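Local coordinates for concanavalin A-like lectin protein kinase family protein (Theobroma cacao, PDB 6CTH) that probably transfers phosphate from ATP to protein substrates, as a plant kinase domain captured here with an oxindole inhibitor and a magnesium ion, at residues N8-V13 with M88-F93; S15-E20 with I43-V48; V63-R68 with G158-A163. One frame throughout, in Å; residues are numbered along the deposited sequence.

Overall arrangement
From the N terminus, helix 7-14 supplies the first half of contact 1, and the loop that follows it, 15-20, the first half of contact 2. Contact 2 closes first, on strand 41-48, and so lies nested inside the longer loop that contact 1 closes on strand 86-92. These strands are neighbours in the N-lobe sheet, and the two contacts touch, their centres about 7 Å apart. Between strands 41-48 and 86-92, helix 54-66 begins contact 3, which closes only at 158-163; contacts 1 and 3 therefore cross along the chain. Contacts 1 and 2 fasten the N-terminal helix and loop to the sheet face away from the inhibitor; contact 3 joins helix 54-66 to the DFG segment.

Contact 1. Residues N8-V13 with M88-F93; sequences NELAKV and MLVYEF. With FE7 (N-{(3Z)-2-oxo-3-[phenyl({4-[(piperidin-1-yl)methyl]phenyl}amino)methylidene]-2,3-dihydro-1H-indol-5-yl}ethanesulfonamide), chain B.
Leu10, on the inner side of helix 7-14, meets Met88 end to end while its other methyl slants across Val90. The two branches of the leucine divide the strand between them. CD1 goes to the methionine, 3.6 Å from Met88 CE, and the same methyl also lies near the base of that side chain, 3.9 Å from Met88 CB. CD2 points along the strand to the next residue facing the helix and stays 4.1 Å from Val90 CG2. In Met88 the bend at chi3 (-88°) turns the terminal methyl back to the helix, where it can reach both CD1 and CB of Leu10. Val90 offers the branch that stands anti to its own carbonyl carbon, CG2. Phe5, Cys81 and Val45 also touch the leucine.

Leu89, between the two residues that face the helix, has its CB on the other side of the sheet and packs against helix 54-66. Farther along the strand the chain becomes the hinge of the kinase. Tyr91 lays one ring face against the inhibitor's oxindole, with C7 of FE7 3.6 Å above the ring plane and displaced toward its rim, and its hydroxyl is hydrogen-bonded to Glu62. The backbone then takes over: FE7 N1 donates to Glu92 O over 2.9 Å in a nearly straight bond (171°), and the backbone N of Met94 is a second hinge partner of the inhibitor. Phe93 CD1 lies 3.5 Å from FE7 O2, the ring set obliquely to it.

The chemistry thus changes along one strand: where 86-92 faces the helix, adhesion rests on methyl contacts and the thioether, whereas recognition of the inhibitor at the hinge adds directional backbone hydrogen bonding to aromatic contact.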
loop_
_atom_site.group_PDB
_atom_site.type_symbol
_atom_site.label_atom_id
_atom_site.label_comp_id
_atom_site.label_asym_id
_atom_site.label_seq_id
_atom_site.Cartn_x
_atom_site.Cartn_y
_atom_site.Cartn_z
ATOM N N ASN A 8 -16.019 -25.761 -6.394
ATOM C CA ASN A 8 -16.962 -25.770 -7.526
ATOM C C ASN A 8 -17.644 -24.438 -7.779
ATOM O O ASN A 8 -17.802 -24.047 -8.925
ATOM C CB ASN A 8 -18.077 -26.802 -7.317
ATOM C CG ASN A 8 -17.584 -28.218 -7.428
ATOM O OD1 ASN A 8 -16.378 -28.478 -7.390
ATOM N ND2 ASN A 8 -18.512 -29.144 -7.559
ATOM N N GLU A 9 -18.077 -23.736 -6.723
ATOM C CA GLU A 9 -18.790 -22.483 -6.988
ATOM C C GLU A 9 -17.847 -21.387 -7.465
ATOM O O GLU A 9 -18.275 -20.530 -8.254
ATOM C CB GLU A 9 -19.618 -22.009 -5.818
ATOM C CG GLU A 9 -18.870 -21.477 -4.623
ATOM C CD GLU A 9 -19.806 -21.391 -3.429
ATOM O OE1 GLU A 9 -20.213 -20.288 -3.068
ATOM O OE2 GLU A 9 -20.241 -22.479 -2.970
ATOM N N LEU A 10 -16.609 -21.408 -6.955
ATOM C CA LEU A 10 -15.566 -20.460 -7.382
ATOM C C LEU A 10 -15.139 -20.710 -8.817
ATOM O O LEU A 10 -15.009 -19.756 -9.593
ATOM C CB LEU A 10 -14.336 -20.473 -6.440
ATOM C CG LEU A 10 -14.641 -19.895 -5.042
ATOM C CD1 LEU A 10 -13.401 -19.803 -4.126
ATOM C CD2 LEU A 10 -15.263 -18.510 -5.207
ATOM N N ALA A 11 -14.943 -21.982 -9.157
ATOM C CA ALA A 11 -14.794 -22.411 -10.594
ATOM C C ALA A 11 -15.937 -21.887 -11.459
ATOM O O ALA A 11 -15.718 -21.292 -12.503
ATOM C CB ALA A 11 -14.723 -23.921 -10.695
ATOM N N LYS A 12 -17.179 -22.075 -11.010
ATOM C CA LYS A 12 -18.308 -21.645 -11.800
ATOM C C LYS A 12 -18.340 -20.144 -12.023
ATOM O O LYS A 12 -18.504 -19.666 -13.141
ATOM C CB LYS A 12 -19.619 -22.106 -11.139
ATOM C CG LYS A 12 -20.675 -22.647 -12.081
ATOM C CD LYS A 12 -21.958 -22.956 -11.272
ATOM C CE LYS A 12 -22.845 -24.022 -11.880
ATOM N NZ LYS A 12 -22.102 -25.268 -12.271
ATOM N N VAL A 13 -18.154 -19.362 -10.967
ATOM C CA VAL A 13 -18.315 -17.920 -11.128
ATOM C C VAL A 13 -17.159 -17.265 -11.841
ATOM O O VAL A 13 -17.354 -16.211 -12.423
ATOM C CB VAL A 13 -18.625 -17.192 -9.804
ATOM C CG1 VAL A 13 -19.928 -17.720 -9.249
ATOM C CG2 VAL A 13 -17.448 -17.291 -8.852
ATOM N N MET A 88 -7.965 -20.412 -1.729
ATOM C CA MET A 88 -8.518 -19.201 -2.355
ATOM C C MET A 88 -9.147 -18.214 -1.396
ATOM O O MET A 88 -9.660 -18.630 -0.358
ATOM C CB MET A 88 -9.548 -19.576 -3.383
ATOM C CG MET A 88 -8.850 -20.374 -4.473
ATOM S SD MET A 88 -9.856 -20.426 -5.877
ATOM C CE MET A 88 -10.744 -21.874 -5.373
ATOM N N LEU A 89 -9.130 -16.932 -1.787
ATOM C CA LEU A 89 -9.594 -15.825 -0.959
ATOM C C LEU A 89 -10.528 -14.939 -1.791
ATOM O O LEU A 89 -10.273 -14.669 -2.985
ATOM C CB LEU A 89 -8.422 -15.003 -0.441
ATOM C CG LEU A 89 -7.380 -15.740 0.403
ATOM C CD1 LEU A 89 -6.019 -15.035 0.336
ATOM C CD2 LEU A 89 -7.906 -15.872 1.831
ATOM N N VAL A 90 -11.625 -14.505 -1.181
ATOM C CA VAL A 90 -12.668 -13.795 -1.914
ATOM C C VAL A 90 -12.897 -12.431 -1.312
ATOM O O VAL A 90 -13.021 -12.323 -0.091
ATOM C CB VAL A 90 -14.013 -14.586 -1.867
ATOM C CG1 VAL A 90 -15.033 -13.928 -2.786
ATOM C CG2 VAL A 90 -13.792 -16.016 -2.284
ATOM N N TYR A 91 -12.999 -11.406 -2.154
ATOM C CA TYR A 91 -13.136 -10.011 -1.749
ATOM C C TYR A 91 -14.179 -9.316 -2.613
ATOM O O TYR A 91 -14.588 -9.860 -3.657
ATOM C CB TYR A 91 -11.813 -9.274 -1.963
ATOM C CG TYR A 91 -10.574 -9.936 -1.428
ATOM C CD1 TYR A 91 -9.856 -10.831 -2.191
ATOM C CD2 TYR A 91 -10.071 -9.586 -0.174
ATOM C CE1 TYR A 91 -8.660 -11.362 -1.731
ATOM C CE2 TYR A 91 -8.919 -10.146 0.300
ATOM C CZ TYR A 91 -8.216 -11.031 -0.451
ATOM O OH TYR A 91 -7.035 -11.556 0.013
ATOM N N GLU A 92 -14.606 -8.127 -2.205
ATOM C CA GLU A 92 -15.414 -7.265 -3.078
ATOM C C GLU A 92 -14.673 -6.914 -4.346
ATOM O O GLU A 92 -13.435 -6.667 -4.310
ATOM C CB GLU A 92 -15.860 -5.946 -2.396
ATOM N N PHE A 93 -15.412 -6.884 -5.470
ATOM C CA PHE A 93 -14.870 -6.336 -6.699
ATOM C C PHE A 93 -14.897 -4.828 -6.639
ATOM O O PHE A 93 -15.934 -4.233 -6.351
ATOM C CB PHE A 93 -15.646 -6.809 -7.911
ATOM C CG PHE A 93 -15.220 -6.160 -9.176
ATOM C CD1 PHE A 93 -13.965 -6.433 -9.719
ATOM C CD2 PHE A 93 -16.062 -5.256 -9.833
ATOM C CE1 PHE A 93 -13.576 -5.850 -10.905
ATOM C CE2 PHE A 93 -15.667 -4.676 -11.030
ATOM C CZ PHE A 93 -14.420 -4.954 -11.553
HETATM C C4 FE7 B . -8.491 -6.839 -5.785
HETATM C C14 FE7 B . -4.412 -6.401 -8.953
HETATM C C5 FE7 B . -9.529 -7.032 -4.856
HETATM C C6 FE7 B . -9.290 -7.551 -3.595
HETATM C C11 FE7 B . -7.136 -6.062 -8.512
HETATM C C7 FE7 B . -7.990 -7.858 -3.237
HETATM C C8 FE7 B . -10.544 -6.164 -6.684
HETATM C C9 FE7 B . -9.096 -6.294 -6.990
HETATM C C10 FE7 B . -8.565 -5.890 -8.196
HETATM C C12 FE7 B . -6.597 -7.333 -8.669
HETATM C C13 FE7 B . -5.242 -7.497 -8.886
HETATM N N1 FE7 B . -10.722 -6.615 -5.420
HETATM N N2 FE7 B . -9.364 -5.242 -9.055
HETATM C C3 FE7 B . -7.185 -7.137 -5.400
HETATM N N3 FE7 B . -9.395 -4.006 -15.373
HETATM O O2 FE7 B . -11.425 -5.740 -7.422
HETATM C C2 FE7 B . -6.937 -7.616 -4.113
HETATM N N FE7 B . -5.615 -7.797 -3.610
HETATM S S FE7 B . -4.181 -7.533 -4.316
HETATM O O FE7 B . -4.358 -7.499 -5.732
HETATM O O1 FE7 B . -3.257 -8.461 -3.744
HETATM C C1 FE7 B . -3.890 -5.913 -3.689
HETATM C C FE7 B . -4.261 -5.918 -2.227
HETATM C C16 FE7 B . -6.291 -4.963 -8.590
HETATM C C15 FE7 B . -4.936 -5.136 -8.807
HETATM C C17 FE7 B . -9.208 -4.760 -10.374
HETATM C C22 FE7 B . -8.048 -4.966 -11.106
HETATM C C21 FE7 B . -7.926 -4.437 -12.378
HETATM C C20 FE7 B . -8.950 -3.695 -12.945
HETATM C C19 FE7 B . -10.102 -3.491 -12.206
HETATM C C18 FE7 B . -10.238 -4.019 -10.935
HETATM C C23 FE7 B . -8.819 -3.134 -14.341
HETATM C C28 FE7 B . -9.379 -3.353 -16.683
HETATM C C27 FE7 B . -10.059 -4.202 -17.732
HETATM C C26 FE7 B . -9.421 -5.572 -17.823
HETATM C C25 FE7 B . -9.315 -6.210 -16.452
HETATM C C24 FE7 B . -8.663 -5.270 -15.465
#

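Contact 2. Residues S15-E20 with I43-V48; sequences SNFNAE and IAVKKV. With FE7 (N-{(3Z)-2-oxo-3-[phenyl({4-[(piperidin-1-yl)methyl]phenyl}amino)methylidene]-2,3-dihydro-1H-indol-5-yl}ethanesulfonamide), chain B.
Phe17 lies with one ring face against the aliphatic chain of Lys47, whose CD stands 3.8 Å above the ring plane, almost over its centre. This is a CH-pi contact, the line from CD to the centroid leaning only 10° from the ring normal. The lysine chain runs out straight as far as CE and bends at chi4 (-73°), leaving NZ 5.8 Å from the centroid of the Phe17 ring, too far for more than a weak cation-pi attraction; the ammonium also has a long, weak ion pair with Glu86. Val45 approaches differently, placing CG1 in the ring plane at the edge, 4.0 Å from Phe17 CE1. Tyr32 adds an edge-to-face ring contact.

Before Phe17, Ser15 closes helix 7-14 with a Schellman motif; after it, Asn18 OD1 accepts from Glu20 N in an Asx turn (2.9 Å). Ala44 and Lys46 face the inhibitor instead, Ala44 CB 3.3 Å from FE7 N1 and Lys46 NZ 3.7 Å from FE7 O1. Here the N-terminal segment uses the opposite face of strand 41-48, whose cleft side carries the alanine and lysine of the Ala-Val-Lys strand familiar from the N-lobe of protein kinases.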
loop_
_atom_site.group_PDB
_atom_site.type_symbol
_atom_site.label_atom_id
_atom_site.label_comp_id
_atom_site.label_asym_id
_atom_site.label_seq_id
_atom_site.Cartn_x
_atom_site.Cartn_y
_atom_site.Cartn_z
ATOM N N SER A 15 -15.526 -18.921 -14.404
ATOM C CA SER A 15 -15.402 -19.681 -15.649
ATOM C C SER A 15 -14.100 -20.478 -15.677
ATOM O O SER A 15 -13.346 -20.398 -16.646
ATOM C CB SER A 15 -15.487 -18.779 -16.884
ATOM O OG SER A 15 -16.790 -18.268 -17.036
ATOM N N ASN A 16 -13.881 -21.263 -14.617
ATOM C CA ASN A 16 -12.682 -22.057 -14.416
ATOM C C ASN A 16 -11.453 -21.178 -14.526
ATOM O O ASN A 16 -10.506 -21.487 -15.248
ATOM C CB ASN A 16 -12.632 -23.242 -15.415
ATOM C CG ASN A 16 -13.650 -24.301 -15.096
ATOM O OD1 ASN A 16 -14.117 -24.421 -13.948
ATOM N ND2 ASN A 16 -14.060 -25.089 -16.134
ATOM N N PHE A 17 -11.496 -20.049 -13.815
ATOM C CA PHE A 17 -10.385 -19.102 -13.779
ATOM C C PHE A 17 -9.839 -18.768 -15.163
ATOM O O PHE A 17 -8.631 -18.835 -15.419
ATOM C CB PHE A 17 -9.300 -19.660 -12.855
ATOM C CG PHE A 17 -9.821 -19.988 -11.496
ATOM C CD1 PHE A 17 -9.989 -18.980 -10.554
ATOM C CD2 PHE A 17 -10.202 -21.295 -11.180
ATOM C CE1 PHE A 17 -10.509 -19.274 -9.305
ATOM C CE2 PHE A 17 -10.716 -21.598 -9.932
ATOM C CZ PHE A 17 -10.875 -20.579 -8.993
ATOM N N ASN A 18 -10.767 -18.419 -16.051
ATOM C CA ASN A 18 -10.469 -18.157 -17.456
ATOM C C ASN A 18 -9.591 -16.925 -17.509
ATOM O O ASN A 18 -9.789 -15.932 -16.749
ATOM C CB ASN A 18 -11.749 -17.889 -18.249
ATOM C CG ASN A 18 -11.528 -17.886 -19.752
ATOM O OD1 ASN A 18 -10.969 -16.928 -20.282
ATOM N ND2 ASN A 18 -12.011 -18.937 -20.449
ATOM N N ALA A 19 -8.642 -16.932 -18.440
ATOM C CA ALA A 19 -7.747 -15.836 -18.561
ATOM C C ALA A 19 -8.433 -14.497 -18.855
ATOM O O ALA A 19 -7.945 -13.447 -18.402
ATOM C CB ALA A 19 -6.649 -16.139 -19.614
ATOM N N GLU A 20 -9.552 -14.532 -19.567
ATOM C CA GLU A 20 -10.304 -13.327 -19.858
ATOM C C GLU A 20 -10.853 -12.703 -18.557
ATOM O O GLU A 20 -11.160 -11.516 -18.530
ATOM C CB GLU A 20 -11.452 -13.574 -20.843
ATOM C CG GLU A 20 -10.989 -13.878 -22.273
ATOM C CD GLU A 20 -12.122 -14.131 -23.264
ATOM O OE1 GLU A 20 -11.922 -15.002 -24.166
ATOM O OE2 GLU A 20 -13.227 -13.492 -23.127
ATOM N N ILE A 43 -17.535 -10.364 -7.767
ATOM C CA ILE A 43 -16.588 -10.490 -6.670
ATOM C C ILE A 43 -15.168 -10.577 -7.251
ATOM O O ILE A 43 -15.030 -10.719 -8.476
ATOM C CB ILE A 43 -16.859 -11.723 -5.797
ATOM C CG1 ILE A 43 -16.894 -13.011 -6.612
ATOM C CG2 ILE A 43 -18.163 -11.530 -5.001
ATOM C CD1 ILE A 43 -17.090 -14.281 -5.814
ATOM N N ALA A 44 -14.158 -10.548 -6.388
ATOM C CA ALA A 44 -12.763 -10.748 -6.807
ATOM C C ALA A 44 -12.239 -11.981 -6.092
ATOM O O ALA A 44 -12.324 -12.074 -4.861
ATOM C CB ALA A 44 -11.929 -9.536 -6.468
ATOM N N VAL A 45 -11.727 -12.948 -6.849
ATOM C CA VAL A 45 -11.306 -14.220 -6.299
ATOM C C VAL A 45 -9.804 -14.313 -6.532
ATOM O O VAL A 45 -9.372 -14.286 -7.684
ATOM C CB VAL A 45 -12.001 -15.384 -6.997
ATOM C CG1 VAL A 45 -11.544 -16.734 -6.447
ATOM C CG2 VAL A 45 -13.524 -15.237 -6.882
ATOM N N LYS A 46 -9.043 -14.438 -5.453
ATOM C CA LYS A 46 -7.612 -14.698 -5.522
ATOM C C LYS A 46 -7.334 -16.189 -5.401
ATOM O O LYS A 46 -7.675 -16.822 -4.398
ATOM C CB LYS A 46 -6.901 -13.925 -4.424
ATOM C CG LYS A 46 -5.386 -14.100 -4.459
ATOM C CD LYS A 46 -4.680 -13.105 -3.569
ATOM C CE LYS A 46 -3.174 -13.139 -3.806
ATOM N NZ LYS A 46 -2.558 -12.020 -3.076
ATOM N N LYS A 47 -6.724 -16.747 -6.453
ATOM C CA LYS A 47 -6.302 -18.118 -6.496
ATOM C C LYS A 47 -4.836 -18.200 -6.091
ATOM O O LYS A 47 -3.959 -17.669 -6.788
ATOM C CB LYS A 47 -6.481 -18.647 -7.911
ATOM C CG LYS A 47 -6.165 -20.123 -8.051
ATOM C CD LYS A 47 -6.636 -20.595 -9.409
ATOM C CE LYS A 47 -6.456 -22.100 -9.542
ATOM N NZ LYS A 47 -5.027 -22.497 -9.694
ATOM N N VAL A 48 -4.572 -18.855 -4.972
ATOM C CA VAL A 48 -3.241 -18.895 -4.418
ATOM C C VAL A 48 -2.339 -19.803 -5.226
ATOM O O VAL A 48 -2.745 -20.848 -5.737
ATOM C CB VAL A 48 -3.268 -19.312 -2.949
ATOM C CG1 VAL A 48 -1.884 -19.584 -2.388
ATOM C CG2 VAL A 48 -4.001 -18.238 -2.142
HETATM C C4 FE7 B . -8.491 -6.839 -5.785
HETATM C C14 FE7 B . -4.412 -6.401 -8.953
HETATM C C5 FE7 B . -9.529 -7.032 -4.856
HETATM C C6 FE7 B . -9.290 -7.551 -3.595
HETATM C C11 FE7 B . -7.136 -6.062 -8.512
HETATM C C7 FE7 B . -7.990 -7.858 -3.237
HETATM C C8 FE7 B . -10.544 -6.164 -6.684
HETATM C C9 FE7 B . -9.096 -6.294 -6.990
HETATM C C10 FE7 B . -8.565 -5.890 -8.196
HETATM C C12 FE7 B . -6.597 -7.333 -8.669
HETATM C C13 FE7 B . -5.242 -7.497 -8.886
HETATM N N1 FE7 B . -10.722 -6.615 -5.420
HETATM N N2 FE7 B . -9.364 -5.242 -9.055
HETATM C C3 FE7 B . -7.185 -7.137 -5.400
HETATM N N3 FE7 B . -9.395 -4.006 -15.373
HETATM O O2 FE7 B . -11.425 -5.740 -7.422
HETATM C C2 FE7 B . -6.937 -7.616 -4.113
HETATM N N FE7 B . -5.615 -7.797 -3.610
HETATM S S FE7 B . -4.181 -7.533 -4.316
HETATM O O FE7 B . -4.358 -7.499 -5.732
HETATM O O1 FE7 B . -3.257 -8.461 -3.744
HETATM C C1 FE7 B . -3.890 -5.913 -3.689
HETATM C C FE7 B . -4.261 -5.918 -2.227
HETATM C C16 FE7 B . -6.291 -4.963 -8.590
HETATM C C15 FE7 B . -4.936 -5.136 -8.807
HETATM C C17 FE7 B . -9.208 -4.760 -10.374
HETATM C C22 FE7 B . -8.048 -4.966 -11.106
HETATM C C21 FE7 B . -7.926 -4.437 -12.378
HETATM C C20 FE7 B . -8.950 -3.695 -12.945
HETATM C C19 FE7 B . -10.102 -3.491 -12.206
HETATM C C18 FE7 B . -10.238 -4.019 -10.935
HETATM C C23 FE7 B . -8.819 -3.134 -14.341
HETATM C C28 FE7 B . -9.379 -3.353 -16.683
HETATM C C27 FE7 B . -10.059 -4.202 -17.732
HETATM C C26 FE7 B . -9.421 -5.572 -17.823
HETATM C C25 FE7 B . -9.315 -6.210 -16.452
HETATM C C24 FE7 B . -8.663 -5.270 -15.465
#

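Contact 3. Residues V63-R68 with G158-A163; sequences VKIISR and GDFGLA. With MG (magnesium ion), chain C.
Phe160 fits against two consecutive isoleucines of helix 54-66, and its ring is the middle of the close-packed part of this contact. Ile66 reaches it with the end of its longer branch, CD1 lying 3.8 Å from Phe160 CD2, and the two side chains cross at about a right angle. That branch extends from CG1 anti to the backbone N (chi1 -156°) with chi2 also near trans, so that both CG1 and CD1 lie alongside the CD2-CE2 side of the ring. Ile65 comes obliquely from the same side of the ring plane but at the CD1 flank, its CG2 4.0 Å from Phe160 CD1. The same methyl touches Ala163, 4.1 Å from its CB, where a type I turn from Phe160 to Ala163 brings the chain back to the helix.

In contrast, Asp159 carries its CB away from the helix into a hydrated metal site. Its OD2 binds magnesium at 2.1 Å, and four waters and Asp141 complete the coordination. OD1 does not bind the metal; a metal-bound water 2.8 Å from Asp159 OD1 can donate to it, as Gly161 N does weakly. The OD2-magnesium bond, helped by these, would limit rotation of the carboxylate.

Residues 159-161 are the kinase DFG motif, with the phenylalanine packed against helix 54-66, the counterpart of the kinase C-helix, and the aspartate toward the metal, consistent with a DFG-in arrangement. Glu62 and Ser61 of that helix hydrogen-bond the Phe160 backbone, while His139 meets its ring and Leu165 of strand 164-166 continues the packing beyond Ile65.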
loop_
_atom_site.group_PDB
_atom_site.type_symbol
_atom_site.label_atom_id
_atom_site.label_comp_id
_atom_site.label_asym_id
_atom_site.label_seq_id
_atom_site.Cartn_x
_atom_site.Cartn_y
_atom_site.Cartn_z
ATOM N N VAL A 63 -5.551 -15.024 6.137
ATOM C CA VAL A 63 -6.816 -15.373 6.831
ATOM C C VAL A 63 -6.794 -15.005 8.305
ATOM O O VAL A 63 -7.796 -14.462 8.845
ATOM C CB VAL A 63 -7.173 -16.855 6.672
ATOM C CG1 VAL A 63 -8.383 -17.223 7.532
ATOM C CG2 VAL A 63 -7.471 -17.110 5.230
ATOM N N LYS A 64 -5.671 -15.311 8.952
ATOM C CA LYS A 64 -5.494 -15.081 10.388
ATOM C C LYS A 64 -5.633 -13.611 10.720
ATOM O O LYS A 64 -6.363 -13.238 11.643
ATOM C CB LYS A 64 -4.109 -15.553 10.834
ATOM C CG LYS A 64 -3.899 -15.465 12.349
ATOM C CD LYS A 64 -2.419 -15.500 12.690
ATOM C CE LYS A 64 -2.244 -15.462 14.195
ATOM N NZ LYS A 64 -0.818 -15.620 14.564
ATOM N N ILE A 65 -4.899 -12.786 9.970
ATOM C CA ILE A 65 -4.793 -11.374 10.268
ATOM C C ILE A 65 -6.073 -10.641 9.823
ATOM O O ILE A 65 -6.630 -9.831 10.559
ATOM C CB ILE A 65 -3.561 -10.764 9.572
ATOM C CG1 ILE A 65 -2.236 -11.426 10.007
ATOM C CG2 ILE A 65 -3.498 -9.257 9.794
ATOM C CD1 ILE A 65 -1.983 -11.320 11.477
ATOM N N ILE A 66 -6.476 -10.844 8.576
ATOM C CA ILE A 66 -7.574 -10.033 8.015
ATOM C C ILE A 66 -8.906 -10.252 8.745
ATOM O O ILE A 66 -9.736 -9.316 8.823
ATOM C CB ILE A 66 -7.666 -10.189 6.479
ATOM C CG1 ILE A 66 -8.340 -8.978 5.856
ATOM C CG2 ILE A 66 -8.407 -11.478 6.114
ATOM C CD1 ILE A 66 -8.367 -9.006 4.336
ATOM N N SER A 67 -9.060 -11.451 9.333
ATOM C CA SER A 67 -10.205 -11.822 10.179
ATOM C C SER A 67 -10.330 -10.933 11.419
ATOM O O SER A 67 -11.435 -10.725 11.929
ATOM C CB SER A 67 -10.147 -13.316 10.602
ATOM O OG SER A 67 -9.271 -13.550 11.722
ATOM N N ARG A 68 -9.200 -10.417 11.897
ATOM C CA ARG A 68 -9.146 -9.541 13.060
ATOM C C ARG A 68 -9.301 -8.049 12.790
ATOM O O ARG A 68 -9.148 -7.269 13.735
ATOM C CB ARG A 68 -7.799 -9.684 13.774
ATOM C CG ARG A 68 -7.590 -11.064 14.288
ATOM C CD ARG A 68 -6.217 -11.224 14.802
ATOM N NE ARG A 68 -6.045 -12.630 15.135
ATOM C CZ ARG A 68 -5.741 -13.120 16.327
ATOM N NH1 ARG A 68 -5.497 -12.337 17.348
ATOM N NH2 ARG A 68 -5.577 -14.438 16.440
ATOM N N GLY A 158 -4.733 -3.360 1.579
ATOM C CA GLY A 158 -4.844 -4.792 1.678
ATOM C C GLY A 158 -3.509 -5.485 1.605
ATOM O O GLY A 158 -2.464 -4.851 1.737
ATOM N N ASP A 159 -3.590 -6.776 1.282
ATOM C CA ASP A 159 -2.467 -7.727 1.265
ATOM C C ASP A 159 -1.790 -7.903 2.605
ATOM O O ASP A 159 -0.762 -7.253 2.891
ATOM C CB ASP A 159 -1.366 -7.288 0.240
ATOM C CG ASP A 159 -0.213 -8.295 0.129
ATOM O OD1 ASP A 159 -0.389 -9.476 0.470
ATOM O OD2 ASP A 159 0.882 -7.823 -0.270
ATOM N N PHE A 160 -2.292 -8.851 3.372
ATOM C CA PHE A 160 -1.759 -9.208 4.683
ATOM C C PHE A 160 -0.930 -10.490 4.675
ATOM O O PHE A 160 -0.704 -11.096 5.714
ATOM C CB PHE A 160 -2.910 -9.257 5.695
ATOM C CG PHE A 160 -3.622 -7.943 5.744
ATOM C CD1 PHE A 160 -3.152 -6.934 6.498
ATOM C CD2 PHE A 160 -4.784 -7.762 4.976
ATOM C CE1 PHE A 160 -3.764 -5.678 6.511
ATOM C CE2 PHE A 160 -5.431 -6.520 5.009
ATOM C CZ PHE A 160 -4.878 -5.484 5.709
ATOM N N GLY A 161 -0.376 -10.856 3.528
ATOM C CA GLY A 161 0.359 -12.121 3.451
ATOM C C GLY A 161 1.670 -12.161 4.206
ATOM O O GLY A 161 2.076 -13.235 4.633
ATOM N N LEU A 162 2.292 -10.997 4.400
ATOM C CA LEU A 162 3.490 -10.822 5.220
ATOM C C LEU A 162 3.200 -10.201 6.599
ATOM O O LEU A 162 4.127 -9.985 7.398
ATOM C CB LEU A 162 4.520 -9.964 4.477
ATOM C CG LEU A 162 5.188 -10.600 3.273
ATOM C CD1 LEU A 162 6.151 -9.617 2.659
ATOM C CD2 LEU A 162 5.886 -11.870 3.727
ATOM N N ALA A 163 1.929 -9.888 6.884
ATOM C CA ALA A 163 1.589 -9.168 8.102
ATOM C C ALA A 163 1.756 -10.048 9.331
ATOM O O ALA A 163 1.565 -11.270 9.257
ATOM C CB ALA A 163 0.151 -8.654 8.014
HETATM MG MG MG C . 2.822 -8.685 -0.505
HETATM O O HOH W 1 1.895 -10.686 -0.581
HETATM O O HOH W 2 2.501 -8.249 -2.453
HETATM O O HOH W 3 4.625 -9.663 -0.871
HETATM O O HOH W 4 2.876 -9.138 1.552
#